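Local coordinates for protein integrase (Bovine immunodeficiency virus, PDB 3KKS) that probably catalyses the insertion of reverse-transcribed viral DNA into the host genome, this chain being the catalytic core domain of the enzyme, at residues M7-W12 against I16-V21; E29-P34 against I45-Q50; R51-H56 against E145-K150; A107-D112 against L120-V125. All blocks are in the same frame, centred on the assembly; numbering follows the deposited sequence.

Contact 1: M7-W12 against I16-V21; sequences MDNTHW and IIWVAV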
loop_
_atom_site.group_PDB
_atom_site.type_symbol
_atom_site.label_atom_id
_atom_site.label_comp_id
_atom_site.label_asym_id
_atom_site.label_seq_id
_atom_site.Cartn_x
_atom_site.Cartn_y
_atom_site.Cartn_z
ATOM N N MET A 7 1.089 -3.295 -4.721
ATOM C CA MET A 7 1.607 -3.822 -3.479
ATOM C C MET A 7 2.974 -4.453 -3.628
ATOM O O MET A 7 3.324 -4.972 -4.685
ATOM C CB MET A 7 0.636 -4.857 -2.925
ATOM C CG MET A 7 0.309 -5.964 -3.904
ATOM S SD MET A 7 -0.846 -7.182 -3.226
ATOM C CE MET A 7 -1.045 -8.256 -4.693
ATOM N N ASP A 8 3.732 -4.408 -2.540
ATOM C CA ASP A 8 5.071 -4.971 -2.484
ATOM C C ASP A 8 5.390 -5.251 -1.026
ATOM O O ASP A 8 4.796 -4.666 -0.119
ATOM C CB ASP A 8 6.110 -3.981 -3.027
ATOM C CG ASP A 8 6.049 -3.830 -4.535
ATOM O OD1 ASP A 8 6.326 -4.830 -5.243
ATOM O OD2 ASP A 8 5.730 -2.715 -5.014
ATOM N N ASN A 9 6.318 -6.169 -0.810
ATOM C CA ASN A 9 6.758 -6.499 0.525
ATOM C C ASN A 9 8.101 -5.821 0.666
ATOM O O ASN A 9 8.882 -5.788 -0.281
ATOM C CB ASN A 9 6.920 -8.006 0.690
ATOM C CG ASN A 9 5.598 -8.718 0.738
ATOM O OD1 ASN A 9 4.691 -8.305 1.455
ATOM N ND2 ASN A 9 5.477 -9.801 -0.018
ATOM N N THR A 10 8.360 -5.254 1.834
ATOM C CA THR A 10 9.633 -4.601 2.058
ATOM C C THR A 10 10.141 -5.018 3.415
ATOM O O THR A 10 9.453 -5.700 4.169
ATOM C CB THR A 10 9.512 -3.073 2.052
ATOM O OG1 THR A 10 8.697 -2.657 3.153
ATOM C CG2 THR A 10 8.893 -2.598 0.758
ATOM N N HIS A 11 11.356 -4.593 3.718
ATOM C CA HIS A 11 11.966 -4.903 4.990
ATOM C C HIS A 11 12.465 -3.645 5.646
ATOM O O HIS A 11 12.993 -2.742 5.009
ATOM C CB HIS A 11 13.142 -5.858 4.808
ATOM C CG HIS A 11 12.765 -7.156 4.184
ATOM N ND1 HIS A 11 12.606 -8.318 4.908
ATOM C CD2 HIS A 11 12.457 -7.468 2.899
ATOM C CE1 HIS A 11 12.212 -9.285 4.102
ATOM N NE2 HIS A 11 12.114 -8.798 2.881
ATOM N N TRP A 12 12.279 -3.621 6.950
ATOM C CA TRP A 12 12.707 -2.544 7.812
ATOM C C TRP A 12 13.304 -3.343 8.959
ATOM O O TRP A 12 12.573 -3.858 9.792
ATOM C CB TRP A 12 11.502 -1.761 8.273
ATOM C CG TRP A 12 11.895 -0.725 9.221
ATOM C CD1 TRP A 12 11.631 -0.682 10.545
ATOM C CD2 TRP A 12 12.610 0.454 8.898
ATOM N NE1 TRP A 12 12.133 0.475 11.081
ATOM C CE2 TRP A 12 12.740 1.194 10.088
ATOM C CE3 TRP A 12 13.151 0.967 7.711
ATOM C CZ2 TRP A 12 13.397 2.427 10.132
ATOM C CZ3 TRP A 12 13.812 2.208 7.748
ATOM C CH2 TRP A 12 13.921 2.921 8.956
ATOM N N ILE A 16 9.148 -7.568 8.407
ATOM C CA ILE A 16 8.695 -7.565 7.020
ATOM C C ILE A 16 7.463 -6.667 6.973
ATOM O O ILE A 16 6.617 -6.727 7.865
ATOM C CB ILE A 16 8.245 -8.965 6.539
ATOM C CG1 ILE A 16 9.311 -10.022 6.850
ATOM C CG2 ILE A 16 7.969 -8.923 5.037
ATOM C CD1 ILE A 16 8.885 -11.437 6.463
ATOM N N ILE A 17 7.340 -5.847 5.938
ATOM C CA ILE A 17 6.184 -4.962 5.852
ATOM C C ILE A 17 5.529 -4.963 4.475
ATOM O O ILE A 17 6.162 -4.612 3.478
ATOM C CB ILE A 17 6.576 -3.508 6.214
ATOM C CG1 ILE A 17 6.999 -3.437 7.682
ATOM C CG2 ILE A 17 5.399 -2.563 5.962
ATOM C CD1 ILE A 17 7.650 -2.118 8.070
ATOM N N TRP A 18 4.268 -5.383 4.434
ATOM C CA TRP A 18 3.492 -5.395 3.201
ATOM C C TRP A 18 3.079 -3.944 2.974
ATOM O O TRP A 18 2.598 -3.287 3.897
ATOM C CB TRP A 18 2.247 -6.251 3.374
ATOM C CG TRP A 18 1.401 -6.344 2.148
ATOM C CD1 TRP A 18 1.626 -7.133 1.050
ATOM C CD2 TRP A 18 0.168 -5.658 1.900
ATOM N NE1 TRP A 18 0.606 -6.986 0.145
ATOM C CE2 TRP A 18 -0.307 -6.086 0.642
ATOM C CE3 TRP A 18 -0.587 -4.723 2.629
ATOM C CZ2 TRP A 18 -1.505 -5.620 0.087
ATOM C CZ3 TRP A 18 -1.789 -4.255 2.075
ATOM C CH2 TRP A 18 -2.232 -4.709 0.819
ATOM N N VAL A 19 3.253 -3.448 1.753
ATOM C CA VAL A 19 2.923 -2.064 1.431
ATOM C C VAL A 19 2.085 -1.904 0.167
ATOM O O VAL A 19 2.424 -2.428 -0.890
ATOM C CB VAL A 19 4.220 -1.231 1.244
ATOM C CG1 VAL A 19 3.874 0.209 0.852
ATOM C CG2 VAL A 19 5.053 -1.257 2.523
ATOM N N ALA A 20 0.991 -1.160 0.267
ATOM C CA ALA A 20 0.151 -0.923 -0.901
ATOM C C ALA A 20 0.010 0.576 -1.107
ATOM O O ALA A 20 -0.214 1.321 -0.156
ATOM C CB ALA A 20 -1.234 -1.569 -0.722
ATOM N N VAL A 21 0.153 1.019 -2.354
ATOM C CA VAL A 21 0.027 2.432 -2.667
ATOM C C VAL A 21 -1.064 2.655 -3.696
ATOM O O VAL A 21 -1.089 1.990 -4.736
ATOM C CB VAL A 21 1.343 3.012 -3.231
ATOM C CG1 VAL A 21 1.166 4.504 -3.543
ATOM C CG2 VAL A 21 2.474 2.794 -2.231
#
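Met7, Asn9 and Trp18 share one face of this antiparallel hairpin, where the Met7 sulfur and the Asn9 oxygen both meet the indole at its edge. SD lies 3.7 Å from Trp18 NE1 and 83° off the normal of the five-membered ring, a Met-aromatic contact made edge-on. Asn9 OD1 comes to the rim further round, 3.3 Å from Trp18 CD1, with its amide plane turned 54° from the indole. Trp18 holds CG anti to its own N (chi1 -179°), which swings the ring along the strand toward Met7, while Phe65 of helix 63-66 packs against it as well. On the other face Thr10 pairs with Ile17, their backbones bonded both ways, N to O and O to N; Thr10 OG1 adds a bond to Ile17 O at 3.2 Å, from the opposite side of the carbonyl plane to Thr10 N. Asp8 and Val19 do the same with their backbones, Val19 N to Asp8 O at 2.7 Å. Asp8 points to the face of Thr10 and comes close to Asp60, consistent with two of the three acids of the DDE motif of retroviral integrases. Backbone bonds thus fix the strand bearing Asp8, whereas Asn9 OD1 and Trp18 NE1 stay buried without a hydrogen-bonding partner.

Contact 2: E29-P34 against I45-Q50; sequences EAQVIP and ILQLIQ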
loop_
_atom_site.group_PDB
_atom_site.type_symbol
_atom_site.label_atom_id
_atom_site.label_comp_id
_atom_site.label_asym_id
_atom_site.label_seq_id
_atom_site.Cartn_x
_atom_site.Cartn_y
_atom_site.Cartn_z
ATOM N N GLU A 29 -0.798 2.482 2.345
ATOM C CA GLU A 29 -1.323 1.532 3.318
ATOM C C GLU A 29 -0.228 0.501 3.519
ATOM O O GLU A 29 0.397 0.062 2.553
ATOM C CB GLU A 29 -2.572 0.843 2.801
ATOM C CG GLU A 29 -3.826 1.288 3.503
ATOM C CD GLU A 29 -3.656 1.366 5.013
ATOM O OE1 GLU A 29 -3.161 0.388 5.625
ATOM O OE2 GLU A 29 -4.029 2.414 5.585
ATOM N N ALA A 30 0.020 0.121 4.764
ATOM C CA ALA A 30 1.071 -0.849 5.045
ATOM C C ALA A 30 0.695 -1.657 6.264
ATOM O O ALA A 30 -0.141 -1.231 7.060
ATOM C CB ALA A 30 2.413 -0.134 5.273
ATOM N N GLN A 31 1.327 -2.813 6.417
ATOM C CA GLN A 31 1.017 -3.690 7.537
ATOM C C GLN A 31 2.217 -4.584 7.803
ATOM O O GLN A 31 2.816 -5.099 6.864
ATOM C CB GLN A 31 -0.178 -4.572 7.165
ATOM C CG GLN A 31 -1.201 -4.775 8.253
ATOM C CD GLN A 31 -2.255 -3.684 8.272
ATOM O OE1 GLN A 31 -1.955 -2.511 8.488
ATOM N NE2 GLN A 31 -3.503 -4.070 8.046
ATOM N N VAL A 32 2.582 -4.761 9.067
ATOM C CA VAL A 32 3.693 -5.650 9.400
ATOM C C VAL A 32 3.171 -7.083 9.277
ATOM O O VAL A 32 2.048 -7.363 9.688
ATOM C CB VAL A 32 4.170 -5.468 10.856
ATOM C CG1 VAL A 32 5.221 -6.529 11.185
ATOM C CG2 VAL A 32 4.735 -4.083 11.060
ATOM N N ILE A 33 3.966 -7.989 8.720
ATOM C CA ILE A 33 3.527 -9.382 8.606
ATOM C C ILE A 33 4.570 -10.359 9.182
ATOM O O ILE A 33 5.775 -10.102 9.125
ATOM C CB ILE A 33 3.206 -9.753 7.141
ATOM C CG1 ILE A 33 4.405 -9.469 6.248
ATOM C CG2 ILE A 33 1.986 -8.958 6.657
ATOM C CD1 ILE A 33 4.175 -9.846 4.823
ATOM N N PRO A 34 4.108 -11.488 9.754
ATOM C CA PRO A 34 4.942 -12.531 10.363
ATOM C C PRO A 34 5.973 -13.149 9.430
ATOM O O PRO A 34 7.101 -13.432 9.834
ATOM C CB PRO A 34 3.917 -13.563 10.828
ATOM C CG PRO A 34 2.709 -12.752 11.099
ATOM C CD PRO A 34 2.684 -11.832 9.902
ATOM N N ILE A 45 -4.700 -8.170 1.765
ATOM C CA ILE A 45 -5.633 -7.751 0.717
ATOM C C ILE A 45 -7.051 -7.632 1.273
ATOM O O ILE A 45 -7.772 -6.701 0.940
ATOM C CB ILE A 45 -5.644 -8.749 -0.467
ATOM C CG1 ILE A 45 -4.282 -8.756 -1.167
ATOM C CG2 ILE A 45 -6.730 -8.369 -1.463
ATOM C CD1 ILE A 45 -4.191 -9.771 -2.298
ATOM N N LEU A 46 -7.450 -8.581 2.111
ATOM C CA LEU A 46 -8.784 -8.548 2.707
ATOM C C LEU A 46 -8.958 -7.302 3.569
ATOM O O LEU A 46 -10.032 -6.697 3.574
ATOM C CB LEU A 46 -9.039 -9.820 3.525
ATOM C CG LEU A 46 -9.399 -11.043 2.661
ATOM C CD1 LEU A 46 -9.356 -12.308 3.486
ATOM C CD2 LEU A 46 -10.778 -10.860 2.049
ATOM N N GLN A 47 -7.901 -6.922 4.288
ATOM C CA GLN A 47 -7.921 -5.718 5.126
ATOM C C GLN A 47 -8.027 -4.476 4.237
ATOM O O GLN A 47 -8.766 -3.541 4.533
ATOM C CB GLN A 47 -6.633 -5.604 5.944
ATOM C CG GLN A 47 -6.505 -6.531 7.149
ATOM C CD GLN A 47 -6.998 -5.895 8.445
ATOM O OE1 GLN A 47 -6.755 -4.713 8.702
ATOM N NE2 GLN A 47 -7.677 -6.684 9.274
ATOM N N LEU A 48 -7.267 -4.471 3.145
ATOM C CA LEU A 48 -7.270 -3.347 2.217
ATOM C C LEU A 48 -8.645 -3.176 1.581
ATOM O O LEU A 48 -9.174 -2.067 1.506
ATOM C CB LEU A 48 -6.239 -3.569 1.111
ATOM C CG LEU A 48 -5.939 -2.318 0.281
ATOM C CD1 LEU A 48 -5.136 -1.323 1.129
ATOM C CD2 LEU A 48 -5.160 -2.698 -0.960
ATOM N N ILE A 49 -9.212 -4.287 1.128
ATOM C CA ILE A 49 -10.519 -4.280 0.484
ATOM C C ILE A 49 -11.597 -3.927 1.509
ATOM O O ILE A 49 -12.654 -3.411 1.163
ATOM C CB ILE A 49 -10.788 -5.670 -0.180
ATOM C CG1 ILE A 49 -11.325 -5.475 -1.595
ATOM C CG2 ILE A 49 -11.735 -6.514 0.676
ATOM C CD1 ILE A 49 -12.668 -4.787 -1.657
ATOM N N GLN A 50 -11.294 -4.179 2.776
ATOM C CA GLN A 50 -12.196 -3.890 3.895
ATOM C C GLN A 50 -12.287 -2.386 4.150
ATOM O O GLN A 50 -13.370 -1.838 4.357
ATOM C CB GLN A 50 -11.663 -4.584 5.159
ATOM C CG GLN A 50 -12.187 -4.060 6.503
ATOM C CD GLN A 50 -11.291 -4.469 7.682
ATOM O OE1 GLN A 50 -10.836 -5.620 7.779
ATOM N NE2 GLN A 50 -11.038 -3.527 8.586
#
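A sparse side-chain contact joins Glu29 and Gln31, on an outermost strand of the central sheet, to Gln47 and Leu48 on the helix that crosses that sheet. Just 121 Å² is buried, the nearest CA atoms, Glu29 and Leu48, being 7.8 Å apart. The apolar half is the stem of Glu29: its CB lies 3.7 Å from Leu48 CD1, and CG is almost as near to the same methyl. The two side chains run antiparallel past one another. Leu48 reaches the strand because its CG stands anti to the backbone N (chi1 -167°), sending CD1 to the glutamate stem. In Glu29 the bend at chi2 turns the carboxylate away from the leucine, to where OE2 is hydrogen-bonded to Tyr52 OH. The polar half sits nearer the surface. Gln31 NE2 stands 3.4 Å from Gln47 OE1, the chains crossing at about a right angle and the amide planes 68° apart; Gln47 OE1 is already engaged by Arg51 NH2, one turn on in the helix. Between strands 28-33 and 56-59, helix 38-51 forms the crossover connection of the RNase H-like fold. Leu48 also packs on Trp18 of strand 15-22 and Trp5 of strand 4-12, which carries the helix inward over the sheet from this edge.

Contact 3: R51-H56 against E145-K150; sequences RYTVLH and ESEHTK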
loop_
_atom_site.group_PDB
_atom_site.type_symbol
_atom_site.label_atom_id
_atom_site.label_comp_id
_atom_site.label_asym_id
_atom_site.label_seq_id
_atom_site.Cartn_x
_atom_site.Cartn_y
_atom_site.Cartn_z
ATOM N N ARG A 51 -11.133 -1.727 4.131
ATOM C CA ARG A 51 -11.042 -0.299 4.397
ATOM C C ARG A 51 -11.185 0.631 3.191
ATOM O O ARG A 51 -11.725 1.724 3.308
ATOM C CB ARG A 51 -9.709 -0.008 5.089
ATOM C CG ARG A 51 -9.416 -0.937 6.262
ATOM C CD ARG A 51 -8.035 -0.687 6.871
ATOM N NE ARG A 51 -7.735 -1.628 7.952
ATOM C CZ ARG A 51 -8.495 -1.795 9.029
ATOM N NH1 ARG A 51 -9.602 -1.080 9.176
ATOM N NH2 ARG A 51 -8.156 -2.679 9.959
ATOM N N TYR A 52 -10.716 0.197 2.032
ATOM C CA TYR A 52 -10.754 1.043 0.850
ATOM C C TYR A 52 -11.439 0.395 -0.345
ATOM O O TYR A 52 -11.917 -0.733 -0.281
ATOM C CB TYR A 52 -9.318 1.385 0.443
ATOM C CG TYR A 52 -8.488 2.023 1.536
ATOM C CD1 TYR A 52 -8.456 3.407 1.691
ATOM C CD2 TYR A 52 -7.720 1.247 2.401
ATOM C CE1 TYR A 52 -7.679 4.006 2.672
ATOM C CE2 TYR A 52 -6.937 1.837 3.389
ATOM C CZ TYR A 52 -6.922 3.219 3.515
ATOM O OH TYR A 52 -6.154 3.825 4.477
ATOM N N THR A 53 -11.468 1.137 -1.443
ATOM C CA THR A 53 -12.027 0.645 -2.686
ATOM C C THR A 53 -10.823 0.169 -3.486
ATOM O O THR A 53 -9.875 0.921 -3.707
ATOM C CB THR A 53 -12.731 1.761 -3.465
ATOM O OG1 THR A 53 -13.850 2.232 -2.706
ATOM C CG2 THR A 53 -13.209 1.256 -4.814
ATOM N N VAL A 54 -10.847 -1.090 -3.893
ATOM C CA VAL A 54 -9.753 -1.654 -4.659
ATOM C C VAL A 54 -10.339 -2.301 -5.897
ATOM O O VAL A 54 -11.022 -3.323 -5.808
ATOM C CB VAL A 54 -9.003 -2.725 -3.855
ATOM C CG1 VAL A 54 -7.840 -3.274 -4.670
ATOM C CG2 VAL A 54 -8.535 -2.139 -2.548
ATOM N N LEU A 55 -10.063 -1.701 -7.048
ATOM C CA LEU A 55 -10.572 -2.204 -8.316
ATOM C C LEU A 55 -9.529 -2.944 -9.126
ATOM O O LEU A 55 -9.859 -3.800 -9.945
ATOM C CB LEU A 55 -11.138 -1.043 -9.134
ATOM C CG LEU A 55 -12.626 -0.764 -8.928
ATOM C CD1 LEU A 55 -13.098 -1.295 -7.585
ATOM C CD2 LEU A 55 -12.871 0.727 -9.044
ATOM N N HIS A 56 -8.267 -2.623 -8.890
ATOM C CA HIS A 56 -7.196 -3.255 -9.630
ATOM C C HIS A 56 -5.980 -3.380 -8.727
ATOM O O HIS A 56 -5.589 -2.418 -8.061
ATOM C CB HIS A 56 -6.878 -2.405 -10.871
ATOM C CG HIS A 56 -5.903 -3.037 -11.814
ATOM N ND1 HIS A 56 -5.812 -2.668 -13.139
ATOM C CD2 HIS A 56 -4.963 -3.996 -11.625
ATOM C CE1 HIS A 56 -4.859 -3.372 -13.725
ATOM N NE2 HIS A 56 -4.329 -4.185 -12.827
ATOM N N GLU A 145 -11.712 12.251 -2.020
ATOM C CA GLU A 145 -12.411 12.966 -3.074
ATOM C C GLU A 145 -12.725 12.037 -4.234
ATOM O O GLU A 145 -13.842 12.043 -4.746
ATOM C CB GLU A 145 -11.576 14.150 -3.557
ATOM C CG GLU A 145 -12.317 15.077 -4.502
ATOM C CD GLU A 145 -13.619 15.582 -3.913
ATOM O OE1 GLU A 145 -13.610 16.006 -2.739
ATOM O OE2 GLU A 145 -14.648 15.556 -4.624
ATOM N N SER A 146 -11.748 11.238 -4.649
ATOM C CA SER A 146 -11.965 10.305 -5.751
ATOM C C SER A 146 -13.084 9.342 -5.354
ATOM O O SER A 146 -13.846 8.869 -6.190
ATOM C CB SER A 146 -10.682 9.522 -6.054
ATOM O OG SER A 146 -10.341 8.651 -4.986
ATOM N N GLU A 147 -13.181 9.075 -4.059
ATOM C CA GLU A 147 -14.200 8.184 -3.527
ATOM C C GLU A 147 -15.561 8.881 -3.644
ATOM O O GLU A 147 -16.531 8.307 -4.144
ATOM C CB GLU A 147 -13.868 7.866 -2.062
ATOM C CG GLU A 147 -14.673 6.740 -1.436
ATOM C CD GLU A 147 -14.249 5.362 -1.911
ATOM O OE1 GLU A 147 -13.334 4.766 -1.298
ATOM O OE2 GLU A 147 -14.837 4.883 -2.904
ATOM N N HIS A 148 -15.619 10.130 -3.199
ATOM C CA HIS A 148 -16.843 10.918 -3.247
ATOM C C HIS A 148 -17.437 11.064 -4.651
ATOM O O HIS A 148 -18.655 10.968 -4.833
ATOM C CB HIS A 148 -16.588 12.312 -2.675
ATOM C CG HIS A 148 -17.749 13.242 -2.820
ATOM N ND1 HIS A 148 -18.917 13.095 -2.103
ATOM C CD2 HIS A 148 -17.936 14.317 -3.625
ATOM C CE1 HIS A 148 -19.772 14.038 -2.458
ATOM N NE2 HIS A 148 -19.200 14.791 -3.379
ATOM N N THR A 149 -16.586 11.305 -5.644
ATOM C CA THR A 149 -17.067 11.475 -7.009
ATOM C C THR A 149 -17.571 10.166 -7.578
ATOM O O THR A 149 -18.244 10.127 -8.607
ATOM C CB THR A 149 -15.968 12.008 -7.926
ATOM O OG1 THR A 149 -14.892 11.063 -7.984
ATOM C CG2 THR A 149 -15.456 13.330 -7.404
ATOM N N LYS A 150 -17.242 9.083 -6.902
ATOM C CA LYS A 150 -17.680 7.795 -7.369
ATOM C C LYS A 150 -18.886 7.338 -6.567
ATOM O O LYS A 150 -19.805 6.770 -7.183
ATOM C CB LYS A 150 -16.571 6.781 -7.225
ATOM C CG LYS A 150 -17.145 5.428 -6.988
ATOM C CD LYS A 150 -16.173 4.572 -6.263
ATOM C CE LYS A 150 -16.917 3.595 -5.385
ATOM N NZ LYS A 150 -17.013 4.083 -3.984
#
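Thr53 and Glu147 meet through a hydrogen bond between the loop after helix 38-51 and the end of the last helix. The hydroxyl gives its proton to the carboxylate, Thr53 OG1 to Glu147 OE2 2.8 Å. That oxygen is met on its syn lone pair, which puts the donor on the side of the other oxygen, also 2.9 Å from Glu147 OE1. The side chains cross at a slant. Glu147 extends first, with CG opposite the backbone N (chi1 -169°), then bends at chi2 to bring its carboxylate round to the threonine. Within 145-150, a salt bridge from Lys150 NZ reaches Glu147 OE2 at 2.6 Å from the anti side, 27° out of the carboxylate plane. One oxygen therefore accepts from both hydroxyl and ammonium, which would be expected to keep the glutamate negatively charged. Lysine and threonine do not bond to each other, NZ and OG1 being 3.9 Å apart. Among local bonds, Thr149 OG1 donates to Ser146 O at 3.0 Å from above the carbonyl plane. Tyr143, one turn before Glu147, ties the pieces further: its hydroxyl accepts from Thr53 N and makes a weak bond with Glu147 OE1. The loop itself leads into strand 56-59, and helix 139-148 is fastened at the surface beside that loop, whose Thr53 O is in turn bonded by Trp5 NE1 of strand 4-12.

Contact 4: A107-D112 against L120-V125; sequences AAYQGD and LSLALV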
loop_
_atom_site.group_PDB
_atom_site.type_symbol
_atom_site.label_atom_id
_atom_site.label_comp_id
_atom_site.label_asym_id
_atom_site.label_seq_id
_atom_site.Cartn_x
_atom_site.Cartn_y
_atom_site.Cartn_z
ATOM N N ALA A 107 12.160 5.754 10.034
ATOM C CA ALA A 107 13.409 6.074 10.712
ATOM C C ALA A 107 13.164 7.099 11.807
ATOM O O ALA A 107 13.819 7.078 12.844
ATOM C CB ALA A 107 14.424 6.615 9.721
ATOM N N ALA A 108 12.218 8.001 11.584
ATOM C CA ALA A 108 11.937 9.019 12.580
ATOM C C ALA A 108 11.138 8.513 13.774
ATOM O O ALA A 108 11.528 8.724 14.921
ATOM C CB ALA A 108 11.215 10.193 11.932
ATOM N N TYR A 109 10.036 7.820 13.513
ATOM C CA TYR A 109 9.175 7.357 14.589
ATOM C C TYR A 109 9.581 6.133 15.405
ATOM O O TYR A 109 9.132 5.985 16.537
ATOM C CB TYR A 109 7.759 7.162 14.043
ATOM C CG TYR A 109 7.113 8.447 13.557
ATOM C CD1 TYR A 109 6.927 9.533 14.421
ATOM C CD2 TYR A 109 6.667 8.574 12.244
ATOM C CE1 TYR A 109 6.304 10.708 13.986
ATOM C CE2 TYR A 109 6.049 9.743 11.799
ATOM C CZ TYR A 109 5.867 10.803 12.673
ATOM O OH TYR A 109 5.234 11.950 12.236
ATOM N N GLN A 110 10.428 5.265 14.857
ATOM C CA GLN A 110 10.826 4.061 15.577
ATOM C C GLN A 110 11.425 4.363 16.948
ATOM O O GLN A 110 11.216 3.617 17.904
ATOM C CB GLN A 110 11.819 3.240 14.746
ATOM C CG GLN A 110 13.108 3.963 14.408
ATOM C CD GLN A 110 14.123 3.056 13.742
ATOM O OE1 GLN A 110 15.176 3.507 13.294
ATOM N NE2 GLN A 110 13.810 1.766 13.672
ATOM N N GLY A 111 12.164 5.459 17.044
ATOM C CA GLY A 111 12.762 5.824 18.313
ATOM C C GLY A 111 11.775 6.446 19.285
ATOM O O GLY A 111 12.116 6.688 20.439
ATOM N N ASP A 112 10.549 6.704 18.835
ATOM C CA ASP A 112 9.539 7.312 19.710
ATOM C C ASP A 112 8.514 6.287 20.215
ATOM O O ASP A 112 7.694 6.601 21.085
ATOM C CB ASP A 112 8.762 8.411 18.968
ATOM C CG ASP A 112 9.643 9.542 18.478
ATOM O OD1 ASP A 112 9.193 10.279 17.579
ATOM O OD2 ASP A 112 10.769 9.713 18.981
ATOM N N LEU A 120 4.882 2.364 12.488
ATOM C CA LEU A 120 4.352 2.289 11.124
ATOM C C LEU A 120 3.045 3.085 10.998
ATOM O O LEU A 120 2.820 3.788 10.013
ATOM C CB LEU A 120 4.121 0.818 10.716
ATOM C CG LEU A 120 3.523 0.610 9.313
ATOM C CD1 LEU A 120 4.410 1.283 8.272
ATOM C CD2 LEU A 120 3.387 -0.878 9.002
ATOM N N SER A 121 2.184 2.969 11.999
ATOM C CA SER A 121 0.924 3.706 12.012
ATOM C C SER A 121 1.184 5.210 11.947
ATOM O O SER A 121 0.566 5.926 11.161
ATOM C CB SER A 121 0.135 3.390 13.288
ATOM O OG SER A 121 -0.486 2.123 13.200
ATOM N N LEU A 122 2.094 5.698 12.780
ATOM C CA LEU A 122 2.395 7.127 12.776
ATOM C C LEU A 122 3.035 7.551 11.458
ATOM O O LEU A 122 2.811 8.663 10.985
ATOM C CB LEU A 122 3.325 7.485 13.931
ATOM C CG LEU A 122 2.770 7.393 15.353
ATOM C CD1 LEU A 122 3.885 7.772 16.324
ATOM C CD2 LEU A 122 1.587 8.328 15.532
ATOM N N ALA A 123 3.839 6.668 10.875
ATOM C CA ALA A 123 4.489 6.971 9.608
ATOM C C ALA A 123 3.443 7.111 8.498
ATOM O O ALA A 123 3.600 7.938 7.600
ATOM C CB ALA A 123 5.490 5.877 9.247
ATOM N N LEU A 124 2.375 6.310 8.569
ATOM C CA LEU A 124 1.318 6.349 7.559
ATOM C C LEU A 124 0.421 7.572 7.717
ATOM O O LEU A 124 -0.022 8.157 6.737
ATOM C CB LEU A 124 0.473 5.070 7.627
ATOM C CG LEU A 124 1.235 3.808 7.204
ATOM C CD1 LEU A 124 0.497 2.552 7.649
ATOM C CD2 LEU A 124 1.411 3.826 5.686
ATOM N N VAL A 125 0.139 7.934 8.960
ATOM C CA VAL A 125 -0.675 9.097 9.263
ATOM C C VAL A 125 0.034 10.345 8.727
ATOM O O VAL A 125 -0.593 11.258 8.186
ATOM C CB VAL A 125 -0.843 9.236 10.780
ATOM C CG1 VAL A 125 -1.347 10.622 11.132
ATOM C CG2 VAL A 125 -1.799 8.171 11.279
#
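The C-terminal part of helix 89-109 and the body of helix 116-129, consecutive in the chain, come nearest at Tyr109 and Ala123, whose CA atoms are 6.8 Å apart. Tyr109 fills most of the distance. Its CG lies beside the backbone N, opposite the carbonyl carbon (chi1 -64°), which lays the ring out toward the second helix. Over one face of the ring stands Leu122 CB, 3.9 Å from the ring centroid and 12° off the normal, a CH-pi contact almost directly above the middle. The two side chains run at about a right angle, and the leucine continues past the ring to bring its CD1 methyl to 4.0 Å from Tyr109 CD1. On the CE2 side the ring abuts the helix backbone, with CE2 3.5 Å from Leu122 O, while Tyr109 CD2 packs on Ala123 CB at 4.2 Å. Ala123 also touches Leu102, Arg105 and Leu106 of helix 89-109, and helix 116-129 packs on strand 28-33 through Leu120 and Leu124. A bound glycerol, probably from the crystallisation liquor, lies near Leu122. With no hydrogen bond between the segments, the contact is mainly apolar, CH-pi plus van der Waals packing on the helix backbone, and is likely to be less directional than a hydrogen bond.

How the contacts relate
Contacts 1 and 2 belong to one sheet and lie nearest the centre of the chain: strands 15-22 and 28-33 are neighbours, joined by backbone bonds such as Trp18 N to Gln31 O. Contact 3 lies at the surface yet is tied to contact 2, through Tyr52 with Glu29 and through Val54 against Leu48. Contact 4 is partly buried but further out, about 17 Å from contact 2 between centres; Leu120 and Leu124 bring its second helix onto the sheet at Ala30, and Ala107 meets Trp12 of contact 1. The chemistry follows: main-chain bonds in contact 1, mixed contacts in contact 2, a hydroxyl–carboxylate hydrogen bond backed by a local salt bridge in contact 3, apolar packing in contact 4.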